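Local coordinates for malonyl CoA-acyl carrier protein transacylase (Mycobacterium tuberculosis, PDB 2QC3) that catalyses transfer of the malonyl group from malonyl-CoA to holo-acyl carrier protein in fatty acid biosynthesis, at residues 138-141 against 142-146; 42-46 against 47-51; 276-279 against 280-283. All coordinates share one frame; numbering follows the deposited sequence.

Contact 1: residues 138-141 against 142-146; sequences GDET and EVLSR
Asp139 turns its carboxylate back over the first turn of helix 140-149 and caps it. Its OD1 accepts from Glu142 N at 3.1 Å, with a nearly straight N-H...O angle of 168°. The lone pair used is the anti one, directed away from OD2. Asp139 CG lies trans to its own backbone N (chi1 -180°), which brings the carboxylate round to the helix start. The packed side of the turn is formed by Val143 and Leu144. Val143 is buried, and its CG2 comes within 3.5 Å of Asp139 O, the carbonyl that also takes the bond from Val143 N. The Leu144 side chain runs beside that of Glu140, both pointing the same way, with Glu140 CG 3.9 Å from Leu144 CD1. Beyond this turn Val143 rests on Pro180 and Ala183, and Leu144 on Pro154 of strand 153-159. The other side is looser and more exposed. There Glu142 CG lies 3.5 Å from Asp139 OD1, and the bend at chi2 turns the carboxylate beyond it. The two carboxylates are turned 52° against each other. A water donates to both Asp139 OD1, at 2.7 Å, and Glu142 OE2, at 2.8 Å. It probably eases the repulsion between the two acids. Regular bonds such as Leu144 N to Glu140 O continue the helix from here. The arrangement is a classic aspartate N-cap, placed where the chain leaves strand 130-136 for helix 140-149.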
loop_
_atom_site.group_PDB
_atom_site.type_symbol
_atom_site.label_atom_id
_atom_site.label_comp_id
_atom_site.label_asym_id
_atom_site.label_seq_id
_atom_site.Cartn_x
_atom_site.Cartn_y
_atom_site.Cartn_z
ATOM N N GLY A 138 6.454 9.196 21.779
ATOM C CA GLY A 138 7.669 9.969 21.935
ATOM C C GLY A 138 7.466 11.369 21.394
ATOM O O GLY A 138 6.456 11.644 20.745
ATOM N N ASP A 139 8.408 12.261 21.673
ATOM C CA ASP A 139 8.316 13.628 21.185
ATOM C C ASP A 139 8.730 13.586 19.719
ATOM O O ASP A 139 9.856 13.203 19.396
ATOM C CB ASP A 139 9.247 14.543 21.977
ATOM C CG ASP A 139 9.176 15.979 21.510
ATOM O OD1 ASP A 139 9.818 16.308 20.489
ATOM O OD2 ASP A 139 8.466 16.776 22.156
ATOM N N GLU A 140 7.814 13.975 18.840
ATOM C CA GLU A 140 8.063 13.938 17.407
ATOM C C GLU A 140 9.420 14.484 16.983
ATOM O O GLU A 140 10.183 13.801 16.306
ATOM C CB GLU A 140 6.960 14.682 16.652
ATOM C CG GLU A 140 7.061 14.509 15.151
ATOM C CD GLU A 140 5.970 15.236 14.407
ATOM O OE1 GLU A 140 6.007 16.485 14.343
ATOM O OE2 GLU A 140 5.069 14.550 13.890
ATOM N N THR A 141 9.715 15.717 17.377
ATOM C CA THR A 141 10.981 16.337 17.020
ATOM C C THR A 141 12.150 15.480 17.486
ATOM O O THR A 141 13.058 15.186 16.712
ATOM C CB THR A 141 11.086 17.760 17.617
ATOM O OG1 THR A 141 10.124 18.611 16.978
ATOM C CG2 THR A 141 12.482 18.338 17.405
ATOM N N GLU A 142 12.121 15.066 18.744
ATOM C CA GLU A 142 13.189 14.232 19.278
ATOM C C GLU A 142 13.330 12.897 18.536
ATOM O O GLU A 142 14.440 12.454 18.255
ATOM C CB GLU A 142 12.959 13.981 20.765
ATOM C CG GLU A 142 12.966 15.257 21.594
ATOM C CD GLU A 142 14.211 16.095 21.358
ATOM O OE1 GLU A 142 15.331 15.550 21.493
ATOM O OE2 GLU A 142 14.077 17.300 21.040
ATOM N N VAL A 143 12.212 12.254 18.222
ATOM C CA VAL A 143 12.261 10.989 17.500
ATOM C C VAL A 143 12.865 11.200 16.107
ATOM O O VAL A 143 13.839 10.543 15.743
ATOM C CB VAL A 143 10.852 10.357 17.360
ATOM C CG1 VAL A 143 10.866 9.245 16.323
ATOM C CG2 VAL A 143 10.410 9.786 18.700
ATOM N N LEU A 144 12.302 12.130 15.341
ATOM C CA LEU A 144 12.804 12.386 13.998
ATOM C C LEU A 144 14.276 12.763 14.042
ATOM O O LEU A 144 15.081 12.201 13.306
ATOM C CB LEU A 144 11.966 13.467 13.310
ATOM C CG LEU A 144 10.576 12.935 12.922
ATOM C CD1 LEU A 144 9.714 14.026 12.329
ATOM C CD2 LEU A 144 10.745 11.802 11.923
ATOM N N SER A 145 14.624 13.689 14.927
ATOM C CA SER A 145 16.006 14.118 15.101
ATOM C C SER A 145 16.906 12.921 15.398
ATOM O O SER A 145 17.992 12.789 14.835
ATOM C CB SER A 145 16.094 15.116 16.254
ATOM O OG SER A 145 17.434 15.332 16.643
ATOM N N ARG A 146 16.452 12.042 16.283
ATOM C CA ARG A 146 17.246 10.875 16.613
ATOM C C ARG A 146 17.451 10.008 15.375
ATOM O O ARG A 146 18.536 9.478 15.166
ATOM C CB ARG A 146 16.579 10.058 17.723
ATOM C CG ARG A 146 17.397 8.842 18.166
ATOM C CD ARG A 146 18.811 9.251 18.575
ATOM N NE ARG A 146 19.638 8.114 18.969
ATOM C CZ ARG A 146 20.947 8.186 19.205
ATOM N NH1 ARG A 146 21.583 9.345 19.083
ATOM N NH2 ARG A 146 21.617 7.103 19.575
HETATM O O HOH W 1 11.520 18.325 21.081
#

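Contact 2: residues 42-46 against 47-51; sequences LARLG and TTAST
Arg44 O gathers several donors from residues 47-49, at the C-terminal part of the short helix 42-47, where the chain turns toward helix 51-54. This is a C-terminal helix cap completed by threonine hydroxyls. The straightest bond to Arg44 O comes from Ala49 N, at 2.8 Å and an angle of 177°. Thr48 OG1 donates to the same oxygen at 3.1 Å, from the same face of the carbonyl plane. Thr47 N and Thr48 N add weak bonds. Arg44 O is thus gripped by one strong amide bond and one hydroxyl, with the two weak amide bonds beside them. The carbonyl before it, Ala43 O, is satisfied by a side chain: Thr47 OG1 donates to it at 2.7 Å. Thr47 OG1 sits between its own backbone N and carbonyl carbon (chi1 57°), folding the hydroxyl back toward the preceding turn. The guanidinium of Arg44 has its main partner outside the turn, in a salt bridge from NH2 to Glu53 of helix 51-54. Ser50, the N-cap of that helix, accepts from Glu53 N with its OG. On the buried side Leu45 packs against Val59 and Leu63 of helix 57-77. Ala49 points its methyl back at the helix end, with CB 3.2 Å from Leu45 O and 4.3 Å from Leu45 CD2.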
loop_
_atom_site.group_PDB
_atom_site.type_symbol
_atom_site.label_atom_id
_atom_site.label_comp_id
_atom_site.label_asym_id
_atom_site.label_seq_id
_atom_site.Cartn_x
_atom_site.Cartn_y
_atom_site.Cartn_z
ATOM N N LEU A 42 -1.009 -17.228 -7.633
ATOM C CA LEU A 42 -1.710 -16.427 -6.636
ATOM C C LEU A 42 -2.834 -17.197 -5.947
ATOM O O LEU A 42 -3.129 -16.960 -4.778
ATOM C CB LEU A 42 -2.273 -15.157 -7.282
ATOM C CG LEU A 42 -1.237 -14.199 -7.881
ATOM C CD1 LEU A 42 -1.941 -13.030 -8.544
ATOM C CD2 LEU A 42 -0.300 -13.710 -6.786
ATOM N N ALA A 43 -3.458 -18.115 -6.678
ATOM C CA ALA A 43 -4.552 -18.914 -6.136
ATOM C C ALA A 43 -4.148 -19.636 -4.854
ATOM O O ALA A 43 -4.774 -19.458 -3.810
ATOM C CB ALA A 43 -5.023 -19.924 -7.175
ATOM N N ARG A 44 -3.103 -20.454 -4.932
ATOM C CA ARG A 44 -2.643 -21.193 -3.761
ATOM C C ARG A 44 -2.006 -20.262 -2.739
ATOM O O ARG A 44 -2.115 -20.484 -1.533
ATOM C CB ARG A 44 -1.641 -22.277 -4.162
ATOM C CG ARG A 44 -0.473 -21.775 -4.992
ATOM C CD ARG A 44 0.645 -22.811 -5.094
ATOM N NE ARG A 44 1.699 -22.587 -4.103
ATOM C CZ ARG A 44 1.539 -22.693 -2.787
ATOM N NH1 ARG A 44 0.361 -23.028 -2.275
ATOM N NH2 ARG A 44 2.559 -22.451 -1.975
ATOM N N LEU A 45 -1.343 -19.215 -3.225
ATOM C CA LEU A 45 -0.688 -18.251 -2.348
ATOM C C LEU A 45 -1.676 -17.543 -1.430
ATOM O O LEU A 45 -1.399 -17.344 -0.251
ATOM C CB LEU A 45 0.072 -17.215 -3.180
ATOM C CG LEU A 45 1.287 -17.753 -3.940
ATOM C CD1 LEU A 45 1.820 -16.700 -4.893
ATOM C CD2 LEU A 45 2.354 -18.176 -2.941
ATOM N N GLY A 46 -2.831 -17.174 -1.972
ATOM C CA GLY A 46 -3.827 -16.476 -1.180
ATOM C C GLY A 46 -4.819 -17.356 -0.445
ATOM O O GLY A 46 -5.654 -16.851 0.305
ATOM N N THR A 47 -4.741 -18.667 -0.649
ATOM C CA THR A 47 -5.663 -19.579 0.017
ATOM C C THR A 47 -4.975 -20.570 0.952
ATOM O O THR A 47 -5.211 -20.552 2.160
ATOM C CB THR A 47 -6.516 -20.374 -1.006
ATOM O OG1 THR A 47 -5.659 -21.086 -1.909
ATOM C CG2 THR A 47 -7.410 -19.435 -1.794
ATOM N N THR A 48 -4.113 -21.417 0.399
ATOM C CA THR A 48 -3.422 -22.430 1.195
ATOM C C THR A 48 -2.067 -22.030 1.786
ATOM O O THR A 48 -1.746 -22.422 2.907
ATOM C CB THR A 48 -3.231 -23.724 0.378
ATOM O OG1 THR A 48 -2.486 -23.436 -0.812
ATOM C CG2 THR A 48 -4.580 -24.310 -0.007
ATOM N N ALA A 49 -1.277 -21.260 1.042
ATOM C CA ALA A 49 0.044 -20.841 1.512
ATOM C C ALA A 49 0.033 -20.362 2.961
ATOM O O ALA A 49 -0.966 -19.834 3.447
ATOM C CB ALA A 49 0.600 -19.746 0.605
ATOM N N SER A 50 1.159 -20.549 3.644
ATOM C CA SER A 50 1.295 -20.144 5.039
ATOM C C SER A 50 1.617 -18.659 5.162
ATOM O O SER A 50 2.283 -18.081 4.302
ATOM C CB SER A 50 2.402 -20.953 5.713
ATOM O OG SER A 50 3.654 -20.677 5.111
ATOM N N THR A 51 1.143 -18.046 6.241
ATOM C CA THR A 51 1.385 -16.630 6.480
ATOM C C THR A 51 2.870 -16.319 6.337
ATOM O O THR A 51 3.249 -15.224 5.925
ATOM C CB THR A 51 0.921 -16.217 7.894
ATOM O OG1 THR A 51 -0.503 -16.345 7.984
ATOM C CG2 THR A 51 1.310 -14.776 8.187
#

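Contact 3: residues 276-279 against 280-283; sequences SGIA and KREL
Arg281 folds its long side chain back along the helix toward Ile278. The bend is at chi3 (-71°), and it brings NH1 to 3.7 Å from Ile278 CA, which meets the guanidinium at its edge. A water lies in the guanidinium plane, also at the edge, and accepts from Arg281 NH1 at 3.0 Å. The same water donates to Ile278 O at 2.7 Å and to Glu282 OE1 at 2.9 Å. It ties the arginine, the acid and a backbone carbonyl of the last turn together. The other carboxylate oxygen of Glu282 makes a salt bridge with Arg259. Lys280 takes a different course. Its aliphatic part passes over the Ser276 carbonyl, with CG 3.2 Å from Ser276 O, and its end then leads away. Leu283 sits over the Ala279 carbonyl, its CB and CG each 3.4 Å from Ala279 O. Leu283 N donates to that oxygen at 3.0 Å, in the carbonyl plane, near the C-terminal part of helix 275-282. This helix belongs to a beta-alpha-beta unit between strands 263-268 and 288-290. Leu283 packs on Val263 and Ile266 of strand 263-268 and on Leu258 of helix 251-260. Ile278 lies on Trp251 of that helix and on Gln162 of strand 162-166.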
loop_
_atom_site.group_PDB
_atom_site.type_symbol
_atom_site.label_atom_id
_atom_site.label_comp_id
_atom_site.label_asym_id
_atom_site.label_seq_id
_atom_site.Cartn_x
_atom_site.Cartn_y
_atom_site.Cartn_z
ATOM N N SER A 276 -8.042 2.784 7.674
ATOM C CA SER A 276 -9.325 3.309 8.109
ATOM C C SER A 276 -9.170 4.057 9.434
ATOM O O SER A 276 -9.618 5.197 9.572
ATOM C CB SER A 276 -10.331 2.166 8.274
ATOM O OG SER A 276 -10.718 1.639 7.023
ATOM N N GLY A 277 -8.530 3.404 10.401
ATOM C CA GLY A 277 -8.320 4.007 11.706
ATOM C C GLY A 277 -7.468 5.262 11.635
ATOM O O GLY A 277 -7.754 6.255 12.305
ATOM N N ILE A 278 -6.407 5.221 10.835
ATOM C CA ILE A 278 -5.549 6.389 10.692
ATOM C C ILE A 278 -6.357 7.520 10.061
ATOM O O ILE A 278 -6.321 8.646 10.543
ATOM C CB ILE A 278 -4.307 6.088 9.807
ATOM C CG1 ILE A 278 -3.243 5.348 10.617
ATOM C CG2 ILE A 278 -3.695 7.387 9.313
ATOM C CD1 ILE A 278 -3.756 4.169 11.402
ATOM N N ALA A 279 -7.098 7.205 9.000
ATOM C CA ALA A 279 -7.912 8.196 8.299
ATOM C C ALA A 279 -9.005 8.802 9.182
ATOM O O ALA A 279 -9.375 9.965 9.004
ATOM C CB ALA A 279 -8.536 7.573 7.060
ATOM N N LYS A 280 -9.516 8.012 10.124
ATOM C CA LYS A 280 -10.559 8.471 11.043
ATOM C C LYS A 280 -10.082 9.639 11.889
ATOM O O LYS A 280 -10.810 10.606 12.096
ATOM C CB LYS A 280 -10.965 7.358 12.017
ATOM C CG LYS A 280 -11.947 6.332 11.511
ATOM C CD LYS A 280 -12.121 5.263 12.573
ATOM C CE LYS A 280 -13.177 4.248 12.200
ATOM N NZ LYS A 280 -14.540 4.808 12.202
ATOM N N ARG A 281 -8.857 9.526 12.390
ATOM C CA ARG A 281 -8.290 10.541 13.261
ATOM C C ARG A 281 -8.343 11.964 12.714
ATOM O O ARG A 281 -8.534 12.914 13.472
ATOM C CB ARG A 281 -6.848 10.171 13.628
ATOM C CG ARG A 281 -6.309 10.956 14.813
ATOM C CD ARG A 281 -4.904 10.520 15.235
ATOM N NE ARG A 281 -4.863 9.198 15.862
ATOM C CZ ARG A 281 -4.752 8.049 15.198
ATOM N NH1 ARG A 281 -4.669 8.043 13.874
ATOM N NH2 ARG A 281 -4.717 6.902 15.862
ATOM N N GLU A 282 -8.184 12.117 11.403
ATOM C CA GLU A 282 -8.209 13.446 10.803
ATOM C C GLU A 282 -9.588 13.773 10.242
ATOM O O GLU A 282 -9.988 14.937 10.195
ATOM C CB GLU A 282 -7.161 13.552 9.691
ATOM C CG GLU A 282 -5.797 12.971 10.053
ATOM C CD GLU A 282 -5.227 13.523 11.343
ATOM O OE1 GLU A 282 -4.238 12.948 11.847
ATOM O OE2 GLU A 282 -5.760 14.533 11.854
ATOM N N LEU A 283 -10.309 12.742 9.816
ATOM C CA LEU A 283 -11.644 12.923 9.260
ATOM C C LEU A 283 -12.662 12.486 10.304
ATOM O O LEU A 283 -13.367 11.502 10.115
ATOM C CB LEU A 283 -11.808 12.073 7.999
ATOM C CG LEU A 283 -10.735 12.243 6.921
ATOM C CD1 LEU A 283 -10.983 11.252 5.804
ATOM C CD2 LEU A 283 -10.745 13.663 6.391
HETATM O O HOH W 2 -4.213 10.020 11.634
#

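All three contacts are helix-end arrangements in one acyltransferase chain, and none touches another. Contact 1 opens helix 140-149, whereas contacts 2 and 3 lie at the C-terminal parts of helices 42-47 and 275-282. Contacts 1 and 2 lie on opposite sides of the chain's centre, their own centres 39 Å apart. Contacts 1 and 3 are the nearest pair, with closest atoms about 10 Å apart. Contact 1 borders the mixed sheet that contains strand 153-159. Contact 3 lies on the helix linking strands 263-268 and 288-290 of the parallel sheet, and also reaches strand 162-166 of the mixed one. The Ile278 side chain is about 12 Å from that of Ser92, assigned as an active-site residue by similarity. Contacts 1 and 2 lie away from the active site.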